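Leucine aminopeptidase A1, chloroplastic (Solanum lycopersicum, PDB 5D8N) removes unsubstituted N-terminal amino acids from peptides as a magnesium-binding M17 peptidase assembled into a homohexamer, and regulates wound signalling. Local coordinates at residues I156-S160 with E198-I203; A141-T147 with I190-G194; V268-A272 with C356-S361; M365-D369 with E380-T384. The protein carries 1 engineered substitution. One frame throughout, in Å; residues are numbered along the deposited sequence.

Contact 1: residues I156-S160 with E198-I203; sequences INSAS and EIERKI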
loop_
_atom_site.group_PDB
_atom_site.type_symbol
_atom_site.label_atom_id
_atom_site.label_comp_id
_atom_site.label_asym_id
_atom_site.label_seq_id
_atom_site.Cartn_x
_atom_site.Cartn_y
_atom_site.Cartn_z
ATOM N N ILE A 156 -39.627 -37.065 -12.852
ATOM C CA ILE A 156 -39.481 -36.267 -14.053
ATOM C C ILE A 156 -38.498 -35.127 -13.782
ATOM O O ILE A 156 -37.637 -34.863 -14.620
ATOM C CB ILE A 156 -40.840 -35.764 -14.566
ATOM C CG1 ILE A 156 -41.582 -36.919 -15.256
ATOM C CG2 ILE A 156 -40.679 -34.609 -15.533
ATOM C CD1 ILE A 156 -43.046 -36.636 -15.525
ATOM N N ASN A 157 -38.659 -34.444 -12.654
ATOM C CA ASN A 157 -37.829 -33.291 -12.330
ATOM C C ASN A 157 -36.390 -33.704 -12.047
ATOM O O ASN A 157 -35.469 -33.022 -12.466
ATOM C CB ASN A 157 -38.395 -32.552 -11.111
ATOM C CG ASN A 157 -39.697 -31.823 -11.409
ATOM O OD1 ASN A 157 -40.038 -31.550 -12.561
ATOM N ND2 ASN A 157 -40.393 -31.427 -10.349
ATOM N N SER A 158 -36.204 -34.876 -11.449
ATOM C CA SER A 158 -34.859 -35.421 -11.273
ATOM C C SER A 158 -34.207 -35.762 -12.619
ATOM O O SER A 158 -33.050 -35.470 -12.840
ATOM C CB SER A 158 -34.855 -36.670 -10.394
ATOM O OG SER A 158 -35.242 -36.298 -9.090
ATOM N N ALA A 159 -34.990 -36.280 -13.551
ATOM C CA ALA A 159 -34.455 -36.658 -14.839
ATOM C C ALA A 159 -33.969 -35.420 -15.560
ATOM O O ALA A 159 -32.909 -35.444 -16.177
ATOM C CB ALA A 159 -35.508 -37.380 -15.678
ATOM N N SER A 160 -34.757 -34.346 -15.539
ATOM C CA SER A 160 -34.384 -33.148 -16.278
ATOM C C SER A 160 -33.186 -32.421 -15.659
ATOM O O SER A 160 -32.336 -31.874 -16.369
ATOM C CB SER A 160 -35.554 -32.193 -16.446
ATOM O OG SER A 160 -35.915 -31.646 -15.204
ATOM N N GLU A 198 -44.345 -36.774 -21.346
ATOM C CA GLU A 198 -44.172 -35.758 -20.314
ATOM C C GLU A 198 -42.693 -35.629 -19.915
ATOM O O GLU A 198 -42.193 -34.518 -19.746
ATOM C CB GLU A 198 -45.038 -36.061 -19.092
ATOM C CG GLU A 198 -45.208 -34.877 -18.152
ATOM C CD GLU A 198 -46.094 -35.155 -16.941
ATOM O OE1 GLU A 198 -46.833 -36.168 -16.924
ATOM O OE2 GLU A 198 -46.086 -34.318 -16.009
ATOM N N ILE A 199 -42.043 -36.758 -19.633
ATOM C CA ILE A 199 -40.656 -36.736 -19.179
ATOM C C ILE A 199 -39.751 -36.267 -20.310
ATOM O O ILE A 199 -38.899 -35.414 -20.090
ATOM C CB ILE A 199 -40.190 -38.096 -18.627
ATOM C CG1 ILE A 199 -38.826 -37.925 -17.943
ATOM C CG2 ILE A 199 -40.128 -39.152 -19.720
ATOM C CD1 ILE A 199 -38.389 -39.115 -17.121
ATOM N N GLU A 200 -40.147 -36.558 -21.540
ATOM C CA GLU A 200 -39.442 -36.038 -22.699
ATOM C C GLU A 200 -39.591 -34.531 -22.909
ATOM O O GLU A 200 -38.608 -33.868 -23.279
ATOM C CB GLU A 200 -39.808 -36.791 -23.975
ATOM C CG GLU A 200 -39.369 -38.252 -23.973
ATOM C CD GLU A 200 -37.861 -38.477 -23.863
ATOM O OE1 GLU A 200 -37.054 -37.633 -24.328
ATOM O OE2 GLU A 200 -37.492 -39.639 -23.571
ATOM N N ARG A 201 -40.775 -33.989 -22.628
ATOM C CA ARG A 201 -40.982 -32.539 -22.649
ATOM C C ARG A 201 -40.087 -31.845 -21.620
ATOM O O ARG A 201 -39.572 -30.749 -21.858
ATOM C CB ARG A 201 -42.445 -32.142 -22.408
ATOM C CG ARG A 201 -43.335 -32.337 -23.635
ATOM C CD ARG A 201 -44.701 -31.655 -23.505
ATOM N NE ARG A 201 -45.521 -32.209 -22.423
ATOM C CZ ARG A 201 -46.302 -33.283 -22.546
ATOM N NH1 ARG A 201 -46.328 -33.968 -23.686
ATOM N NH2 ARG A 201 -46.983 -33.721 -21.497
ATOM N N LYS A 202 -39.974 -32.442 -20.445
ATOM C CA LYS A 202 -39.208 -31.823 -19.382
ATOM C C LYS A 202 -37.710 -31.845 -19.706
ATOM O O LYS A 202 -36.986 -30.883 -19.446
ATOM C CB LYS A 202 -39.474 -32.551 -18.071
ATOM C CG LYS A 202 -39.028 -31.758 -16.849
ATOM C CD LYS A 202 -39.975 -30.622 -16.485
ATOM C CE LYS A 202 -39.356 -29.736 -15.408
ATOM N NZ LYS A 202 -40.227 -28.584 -15.031
ATOM N N ILE A 203 -37.259 -32.929 -20.316
ATOM C CA ILE A 203 -35.886 -33.048 -20.742
ATOM C C ILE A 203 -35.608 -31.992 -21.804
ATOM O O ILE A 203 -34.539 -31.387 -21.799
ATOM C CB ILE A 203 -35.556 -34.468 -21.243
ATOM C CG1 ILE A 203 -35.503 -35.440 -20.062
ATOM C CG2 ILE A 203 -34.249 -34.515 -22.023
ATOM C CD1 ILE A 203 -35.516 -36.895 -20.485
#
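Ile-156 meets the helix segment 198-203 with both branches of its side chain. Its CG1 rests on CB of Ile-199 at 3.8 Å, while CD1 carries on to the stem of Glu-198 and touches CD at 3.7 Å, the two side chains crossing at about a right angle. CG2, the other branch, presses on CB of Lys-202 at 3.5 Å, closer than ordinary carbon contact. One turn further along, CB of Ala-159 fills in against CD1 of Ile-199 at 3.7 Å.

Lys-202 closes the margin. A chi1 of -164° sends CG away from the backbone N, and a sharp bend at chi2 (76°) then folds the aliphatic chain over the other helix: CG lies 3.5 Å from both CB and OG of Ser-160, and CE comes within 3.4 Å of Asn-157 OD1. With an alanine in place of Lys-202, Ser-160 and Asn-157 would probably lose this aliphatic cover, opening a gap beside the methyl of Ile-156.

The helices 152-170 and 197-221 are thus joined in the N-terminal part of the chain, their local axes crossing at -37°, and Ile-199 continues on to Ala-34 of strand 31-35. The chemistry is that of shape: a hydrocarbon centre of isoleucine and alanine, bordered by the carbon stems of charged residues, with cohesion coming from van der Waals contact.

Contact 2: residues A141-T147 with I190-G194; sequences AVALAST and ILGLG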
loop_
_atom_site.group_PDB
_atom_site.type_symbol
_atom_site.label_atom_id
_atom_site.label_comp_id
_atom_site.label_asym_id
_atom_site.label_seq_id
_atom_site.Cartn_x
_atom_site.Cartn_y
_atom_site.Cartn_z
ATOM N N ALA A 141 -25.348 -43.893 -19.328
ATOM C CA ALA A 141 -26.658 -43.946 -18.702
ATOM C C ALA A 141 -26.511 -43.437 -17.287
ATOM O O ALA A 141 -25.500 -43.673 -16.640
ATOM C CB ALA A 141 -27.157 -45.386 -18.667
ATOM N N VAL A 142 -27.607 -42.935 -16.759
ATOM C CA VAL A 142 -27.669 -42.533 -15.375
ATOM C C VAL A 142 -28.954 -43.057 -14.791
ATOM O O VAL A 142 -30.026 -42.926 -15.398
ATOM C CB VAL A 142 -27.642 -40.997 -15.224
ATOM C CG1 VAL A 142 -27.719 -40.593 -13.761
ATOM C CG2 VAL A 142 -26.381 -40.426 -15.842
ATOM N N ALA A 143 -28.839 -43.466 -13.538
ATOM C CA ALA A 143 -29.981 -43.887 -12.737
ATOM C C ALA A 143 -29.782 -43.555 -11.254
ATOM O O ALA A 143 -28.651 -43.365 -10.803
ATOM C CB ALA A 143 -30.130 -45.392 -12.897
ATOM N N LEU A 144 -30.865 -43.547 -10.487
ATOM C CA LEU A 144 -30.801 -43.479 -9.021
ATOM C C LEU A 144 -30.823 -44.866 -8.418
ATOM O O LEU A 144 -31.514 -45.745 -8.912
ATOM C CB LEU A 144 -31.979 -42.695 -8.437
ATOM C CG LEU A 144 -32.140 -41.286 -8.993
ATOM C CD1 LEU A 144 -33.292 -40.565 -8.320
ATOM C CD2 LEU A 144 -30.848 -40.499 -8.805
ATOM N N ALA A 145 -30.076 -45.077 -7.344
ATOM C CA ALA A 145 -30.082 -46.377 -6.696
ATOM C C ALA A 145 -31.450 -46.637 -6.094
ATOM O O ALA A 145 -31.857 -47.793 -5.974
ATOM C CB ALA A 145 -29.018 -46.467 -5.623
ATOM N N SER A 146 -32.156 -45.583 -5.699
ATOM C CA SER A 146 -33.517 -45.771 -5.216
ATOM C C SER A 146 -34.459 -44.649 -5.639
ATOM O O SER A 146 -34.142 -43.462 -5.553
ATOM C CB SER A 146 -33.557 -45.979 -3.699
ATOM O OG SER A 146 -33.063 -44.844 -3.014
ATOM N N THR A 147 -35.616 -45.076 -6.137
ATOM C CA THR A 147 -36.747 -44.201 -6.440
ATOM C C THR A 147 -37.989 -44.468 -5.574
ATOM O O THR A 147 -39.059 -43.928 -5.862
ATOM C CB THR A 147 -37.139 -44.362 -7.927
ATOM O OG1 THR A 147 -37.448 -45.738 -8.208
ATOM C CG2 THR A 147 -35.973 -43.915 -8.847
ATOM N N ILE A 190 -31.431 -41.915 -19.621
ATOM C CA ILE A 190 -31.858 -41.781 -18.256
ATOM C C ILE A 190 -32.823 -42.914 -17.932
ATOM O O ILE A 190 -33.854 -43.080 -18.586
ATOM C CB ILE A 190 -32.511 -40.407 -18.048
ATOM C CG1 ILE A 190 -31.489 -39.306 -18.371
ATOM C CG2 ILE A 190 -32.992 -40.261 -16.609
ATOM C CD1 ILE A 190 -32.089 -37.917 -18.374
ATOM N N LEU A 191 -32.509 -43.642 -16.871
ATOM C CA LEU A 191 -33.192 -44.887 -16.543
ATOM C C LEU A 191 -33.880 -44.812 -15.186
ATOM O O LEU A 191 -33.475 -44.056 -14.292
ATOM C CB LEU A 191 -32.203 -46.055 -16.513
ATOM C CG LEU A 191 -31.260 -46.226 -17.710
ATOM C CD1 LEU A 191 -30.355 -47.440 -17.497
ATOM C CD2 LEU A 191 -32.036 -46.340 -19.012
ATOM N N GLY A 192 -34.991 -45.539 -15.093
ATOM C CA GLY A 192 -35.680 -45.753 -13.824
ATOM C C GLY A 192 -36.637 -44.639 -13.434
ATOM O O GLY A 192 -37.101 -44.623 -12.295
ATOM N N LEU A 193 -36.718 -43.584 -14.246
ATOM C CA LEU A 193 -37.412 -42.394 -13.799
ATOM C C LEU A 193 -38.664 -42.120 -14.642
ATOM O O LEU A 193 -39.303 -41.079 -14.469
ATOM C CB LEU A 193 -36.480 -41.173 -13.804
ATOM C CG LEU A 193 -35.309 -41.201 -12.817
ATOM C CD1 LEU A 193 -34.363 -40.017 -13.020
ATOM C CD2 LEU A 193 -35.796 -41.214 -11.375
ATOM N N GLY A 194 -39.015 -43.048 -15.527
ATOM C CA GLY A 194 -40.223 -42.930 -16.336
ATOM C C GLY A 194 -39.889 -42.774 -17.804
ATOM O O GLY A 194 -38.722 -42.624 -18.162
HETATM O O HOH W 1 -33.358 -44.194 -11.625
HETATM O O HOH W 2 -37.142 -46.987 -10.672
#
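Leu-191 and Val-142 are tied by one nearly straight backbone hydrogen bond, Leu-191 N to Val-142 O at 3.0 Å, with an N-H...O angle of 166°. The pairing is parallel, Val-142 standing opposite Ile-190, and the CA-H of Ile-190 leans on the same carbonyl oxygen.

The side chain of Leu-191 can be followed outward. Its CB lies 4.0 Å from Val-142 O and 4.2 Å from the CB of Ala-143. CG is set anti to the carbonyl carbon (chi1 -50°), a turn that directs the branch back along the neighbouring strand, where CD1 settles 4.0 Å from Ala-141 CB. Trp-42 also packs on this leucine.

Beyond the bonded pair the backbones part and water takes over. One molecule accepts from Leu-144 N at 2.8 Å and donates to Leu-191 O at 2.7 Å, and a second joins Thr-147 OG1 to Gly-192 O. Leu-193 bridges the widened end with its CD2, which touches CG2 of Thr-147 at 3.7 Å and also meets CD1 of Leu-144.

Strands 139-144 and 187-191 are neighbours in the mixed sheet of the N-terminal, macro-like domain, and helix 152-170 links them as a beta-alpha-beta crossover. Val-142 and Ile-190 face that helix, which supplies Ile-162 and Ala-159, while helix 119-134 covers Val-142 and Leu-144. Ala-141 and Ala-143 also bond through their backbones to strand 46-52 on the far edge of strand 139-144.

Contact 3: residues V268-A272 with C356-S361; sequences VAAAA and CENMIS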
loop_
_atom_site.group_PDB
_atom_site.type_symbol
_atom_site.label_atom_id
_atom_site.label_comp_id
_atom_site.label_asym_id
_atom_site.label_seq_id
_atom_site.Cartn_x
_atom_site.Cartn_y
_atom_site.Cartn_z
ATOM N N VAL A 268 -19.769 6.974 -20.594
ATOM C CA VAL A 268 -18.918 5.816 -20.325
ATOM C C VAL A 268 -18.335 5.309 -21.620
ATOM O O VAL A 268 -17.161 4.993 -21.699
ATOM C CB VAL A 268 -19.734 4.672 -19.671
ATOM C CG1 VAL A 268 -18.865 3.437 -19.500
ATOM C CG2 VAL A 268 -20.249 5.113 -18.307
ATOM N N ALA A 269 -19.154 5.295 -22.659
ATOM C CA ALA A 269 -18.740 4.801 -23.974
ATOM C C ALA A 269 -17.769 5.705 -24.768
ATOM O O ALA A 269 -17.159 5.266 -25.734
ATOM C CB ALA A 269 -19.975 4.535 -24.816
ATOM N N ALA A 270 -17.639 6.961 -24.363
ATOM C CA ALA A 270 -17.000 7.978 -25.190
ATOM C C ALA A 270 -15.524 7.681 -25.465
ATOM O O ALA A 270 -15.020 7.959 -26.550
ATOM C CB ALA A 270 -17.143 9.351 -24.534
ATOM N N ALA A 271 -14.828 7.085 -24.505
ATOM C CA ALA A 271 -13.386 6.861 -24.710
ATOM C C ALA A 271 -13.150 5.887 -25.867
ATOM O O ALA A 271 -12.172 6.035 -26.616
ATOM C CB ALA A 271 -12.734 6.330 -23.438
ATOM N N ALA A 272 -14.018 4.880 -25.974
ATOM C CA ALA A 272 -13.789 3.713 -26.819
ATOM C C ALA A 272 -14.204 4.003 -28.253
ATOM O O ALA A 272 -15.233 3.511 -28.732
ATOM C CB ALA A 272 -14.555 2.519 -26.290
ATOM N N CYS A 356 -21.062 -1.452 -24.294
ATOM C CA CYS A 356 -19.938 -0.584 -24.604
ATOM C C CYS A 356 -18.695 -1.176 -23.955
ATOM O O CYS A 356 -18.779 -2.131 -23.193
ATOM C CB CYS A 356 -20.172 0.837 -24.077
ATOM S SG CYS A 356 -20.397 0.937 -22.281
ATOM N N GLU A 357 -17.534 -0.630 -24.290
ATOM C CA GLU A 357 -16.332 -0.913 -23.526
ATOM C C GLU A 357 -15.822 0.365 -22.895
ATOM O O GLU A 357 -16.068 1.459 -23.390
ATOM C CB GLU A 357 -15.255 -1.635 -24.346
ATOM C CG GLU A 357 -14.719 -0.884 -25.538
ATOM C CD GLU A 357 -13.560 -1.563 -26.230
ATOM O OE1 GLU A 357 -13.184 -2.708 -25.862
ATOM O OE2 GLU A 357 -12.888 -0.827 -26.999
ATOM N N ASN A 358 -15.355 0.217 -21.661
ATOM C CA ASN A 358 -14.895 1.343 -20.869
ATOM C C ASN A 358 -13.374 1.471 -20.987
ATOM O O ASN A 358 -12.635 0.723 -20.342
ATOM C CB ASN A 358 -15.319 1.167 -19.406
ATOM C CG ASN A 358 -14.811 2.297 -18.521
ATOM O OD1 ASN A 358 -14.308 3.300 -19.021
ATOM N ND2 ASN A 358 -14.855 2.092 -17.205
ATOM N N MET A 359 -12.935 2.373 -21.849
ATOM C CA MET A 359 -11.537 2.532 -22.203
ATOM C C MET A 359 -10.967 3.883 -21.726
ATOM O O MET A 359 -11.643 4.679 -21.072
ATOM C CB MET A 359 -11.382 2.439 -23.724
ATOM C CG MET A 359 -11.795 1.105 -24.316
ATOM S SD MET A 359 -10.684 -0.254 -23.897
ATOM C CE MET A 359 -9.551 -0.218 -25.274
ATOM N N ILE A 360 -9.696 4.096 -22.053
ATOM C CA ILE A 360 -8.973 5.321 -21.735
ATOM C C ILE A 360 -8.412 5.945 -23.007
ATOM O O ILE A 360 -7.673 5.295 -23.766
ATOM C CB ILE A 360 -7.803 4.991 -20.790
ATOM C CG1 ILE A 360 -8.358 4.514 -19.445
ATOM C CG2 ILE A 360 -6.932 6.216 -20.608
ATOM C CD1 ILE A 360 -7.333 3.828 -18.576
ATOM N N SER A 361 -8.790 7.201 -23.232
ATOM C CA SER A 361 -8.374 7.929 -24.429
ATOM C C SER A 361 -8.664 9.408 -24.257
ATOM O O SER A 361 -9.288 9.839 -23.283
ATOM C CB SER A 361 -9.143 7.434 -25.657
ATOM O OG SER A 361 -10.474 7.932 -25.652
HETATM O O HOH W 3 -15.167 3.989 -23.181
#
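Ala-269, Ala-271 and Ala-272 run past Cys-356, Ser-361 and Met-359 respectively with CA atoms 5.1 to 5.6 Å apart, as helix 263-269 gives way to a loop beside the end of strand 347-358. That strand belongs to the mixed sheet of the M17 catalytic domain, and its Asn-358 bonds through ND2 to Asp-305, a magnesium ligand.

The alanines allow a very close approach. CB of Ala-269 sits 3.8 Å from CB of Cys-356, and CB of Ala-272 touches Glu-357 CG at 3.5 Å and also meets Met-359 CG. Val-268 adds its CG1 against the sulfur of Cys-356. Ser-361 supplies the direct bond: its OG, turned back by a chi1 of 75°, donates to Ala-271 O over 2.7 Å, in the carbonyl plane and on a lone pair. The same OG accepts from Glu-363 N, so that an alanine here would probably cost both the carbonyl of Ala-271 and the amide of Glu-363 this hydroxyl partner.

A water wedged between the two backbones donates to Val-268 O and Glu-357 O, each at 2.7 Å, and accepts from Met-359 N at 3.1 Å.

Contact 4: residues M365-D369 with E380-T384; sequences MRPGD and EVNNT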
loop_
_atom_site.group_PDB
_atom_site.type_symbol
_atom_site.label_atom_id
_atom_site.label_comp_id
_atom_site.label_asym_id
_atom_site.label_seq_id
_atom_site.Cartn_x
_atom_site.Cartn_y
_atom_site.Cartn_z
ATOM N N MET A 365 -14.293 10.121 -20.655
ATOM C CA MET A 365 -14.773 10.770 -19.435
ATOM C C MET A 365 -13.662 10.821 -18.384
ATOM O O MET A 365 -12.874 9.903 -18.279
ATOM C CB MET A 365 -15.985 10.010 -18.896
ATOM C CG MET A 365 -16.527 10.530 -17.585
ATOM S SD MET A 365 -18.119 9.798 -17.141
ATOM C CE MET A 365 -17.739 8.064 -17.115
ATOM N N ARG A 366 -13.580 11.924 -17.646
ATOM C CA ARG A 366 -12.618 12.084 -16.569
ATOM C C ARG A 366 -13.310 11.871 -15.239
ATOM O O ARG A 366 -14.464 12.228 -15.105
ATOM C CB ARG A 366 -12.048 13.510 -16.599
ATOM C CG ARG A 366 -11.269 13.904 -17.854
ATOM C CD ARG A 366 -11.520 15.362 -18.205
ATOM N NE ARG A 366 -12.870 15.518 -18.717
ATOM C CZ ARG A 366 -13.196 15.487 -20.004
ATOM N NH1 ARG A 366 -12.267 15.720 -20.921
ATOM N NH2 ARG A 366 -14.457 15.231 -20.357
ATOM N N PRO A 367 -12.558 11.491 -14.199
ATOM C CA PRO A 367 -13.136 11.547 -12.877
ATOM C C PRO A 367 -13.542 12.976 -12.588
ATOM O O PRO A 367 -12.776 13.878 -12.926
ATOM C CB PRO A 367 -12.001 11.073 -11.951
ATOM C CG PRO A 367 -10.763 11.053 -12.764
ATOM C CD PRO A 367 -11.189 10.947 -14.193
ATOM N N GLY A 368 -14.645 13.165 -11.863
ATOM C CA GLY A 368 -15.173 14.504 -11.561
ATOM C C GLY A 368 -16.186 15.027 -12.574
ATOM O O GLY A 368 -16.945 15.962 -12.308
ATOM N N ASP A 369 -16.182 14.461 -13.773
ATOM C CA ASP A 369 -17.128 14.877 -14.792
ATOM C C ASP A 369 -18.554 14.743 -14.266
ATOM O O ASP A 369 -18.853 13.842 -13.478
ATOM C CB ASP A 369 -16.993 14.043 -16.072
ATOM C CG ASP A 369 -15.798 14.455 -16.927
ATOM O OD1 ASP A 369 -15.059 15.396 -16.575
ATOM O OD2 ASP A 369 -15.633 13.858 -18.009
ATOM N N GLU A 380 -22.315 13.141 -10.548
ATOM C CA GLU A 380 -20.902 13.460 -10.437
ATOM C C GLU A 380 -20.086 12.183 -10.330
ATOM O O GLU A 380 -20.292 11.362 -9.439
ATOM C CB GLU A 380 -20.610 14.337 -9.222
ATOM C CG GLU A 380 -19.123 14.625 -9.040
ATOM C CD GLU A 380 -18.825 15.475 -7.815
ATOM O OE1 GLU A 380 -19.632 15.498 -6.837
ATOM O OE2 GLU A 380 -17.801 16.186 -7.926
ATOM N N VAL A 381 -19.198 11.981 -11.286
ATOM C CA VAL A 381 -18.525 10.696 -11.379
ATOM C C VAL A 381 -17.279 10.776 -10.516
ATOM O O VAL A 381 -16.213 11.110 -10.997
ATOM C CB VAL A 381 -18.228 10.325 -12.846
ATOM C CG1 VAL A 381 -17.492 8.999 -12.915
ATOM C CG2 VAL A 381 -19.519 10.236 -13.633
ATOM N N ASN A 382 -17.403 10.461 -9.237
ATOM C CA ASN A 382 -16.261 10.547 -8.337
ATOM C C ASN A 382 -15.336 9.337 -8.458
ATOM O O ASN A 382 -14.207 9.388 -7.964
ATOM C CB ASN A 382 -16.694 10.717 -6.879
ATOM C CG ASN A 382 -17.484 9.522 -6.372
ATOM O OD1 ASN A 382 -18.423 9.077 -7.021
ATOM N ND2 ASN A 382 -17.229 9.117 -5.142
ATOM N N ASN A 383 -15.795 8.270 -9.109
ATOM C CA ASN A 383 -14.965 7.074 -9.232
ATOM C C ASN A 383 -15.182 6.400 -10.583
ATOM O O ASN A 383 -16.255 5.840 -10.829
ATOM C CB ASN A 383 -15.320 6.105 -8.107
ATOM C CG ASN A 383 -14.467 4.855 -8.095
ATOM O OD1 ASN A 383 -13.346 4.826 -8.584
ATOM N ND2 ASN A 383 -15.011 3.802 -7.518
ATOM N N THR A 384 -14.151 6.418 -11.423
ATOM C CA THR A 384 -14.217 5.835 -12.757
ATOM C C THR A 384 -14.110 4.308 -12.815
ATOM O O THR A 384 -14.339 3.708 -13.865
ATOM C CB THR A 384 -13.147 6.430 -13.695
ATOM O OG1 THR A 384 -11.859 6.277 -13.096
ATOM C CG2 THR A 384 -13.449 7.917 -13.962
HETATM O O HOH W 4 -16.853 17.422 -9.992
#
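Gly-368 and Val-381 hold the close-fitting part of this contact, where two backbone bonds lie side by side. Gly-368 N donates to Val-381 O at 2.7 Å, and Val-381 N returns a bond to Asp-369 O at 2.9 Å. Two apolar touches flank them. SD of Met-365 and CG2 of Val-381 reach toward each other tip to tip at 3.8 Å, and Thr-384 lays its CG2 over the ring of Pro-367, 3.8 Å from CD.

The shape behind this is a type II beta turn from Arg-366 to Asp-369, with proline and glycine at its two central positions; facing it, Val-381 is the centre of an inverse gamma turn. The beta turn is braced from within by Arg-366, which grips the carboxylate of Asp-369 side-on. NE meets OD1 in the guanidinium plane, and NH2 meets OD2 at 3.0 Å as a salt bridge. The backbone N of Arg-366 reaches OD2 from the opposite face of the carboxylate, and NH1 forms a salt bridge with Glu-357 of a neighbouring subunit.

Toward Glu-380 the fit is looser and wetter. Its extended chain comes no nearer than 4.1 Å, CG to Gly-368 O, and a water spans the separation, donating to Gly-368 O and to Glu-380 OE2. The same carboxylate bonds to Ser-465 through OE1 and, through OE2, makes a salt bridge to Lys-323 of that neighbouring subunit.

In the fold
Along the chain, contacts 1 and 2 interlock, their segments alternating around helix 152-170, which follows strand 139-144 and precedes strand 187-191. Their centres lie 12 Å apart, and Ile-199 and Ala-159 of contact 1 touch Leu-193 and Ile-190 of contact 2, making one continuous core. Contacts 3 and 4 come later, in series within the catalytic domain, with centres 13 Å apart and Val-268 meeting Met-365 between them. The two pairs lie on opposite sides of the chain's centre, 46 to 58 Å apart between centres. One pair lies within the N-terminal region, while the other borders the magnesium-binding residues and meets neighbouring subunits of the hexamer.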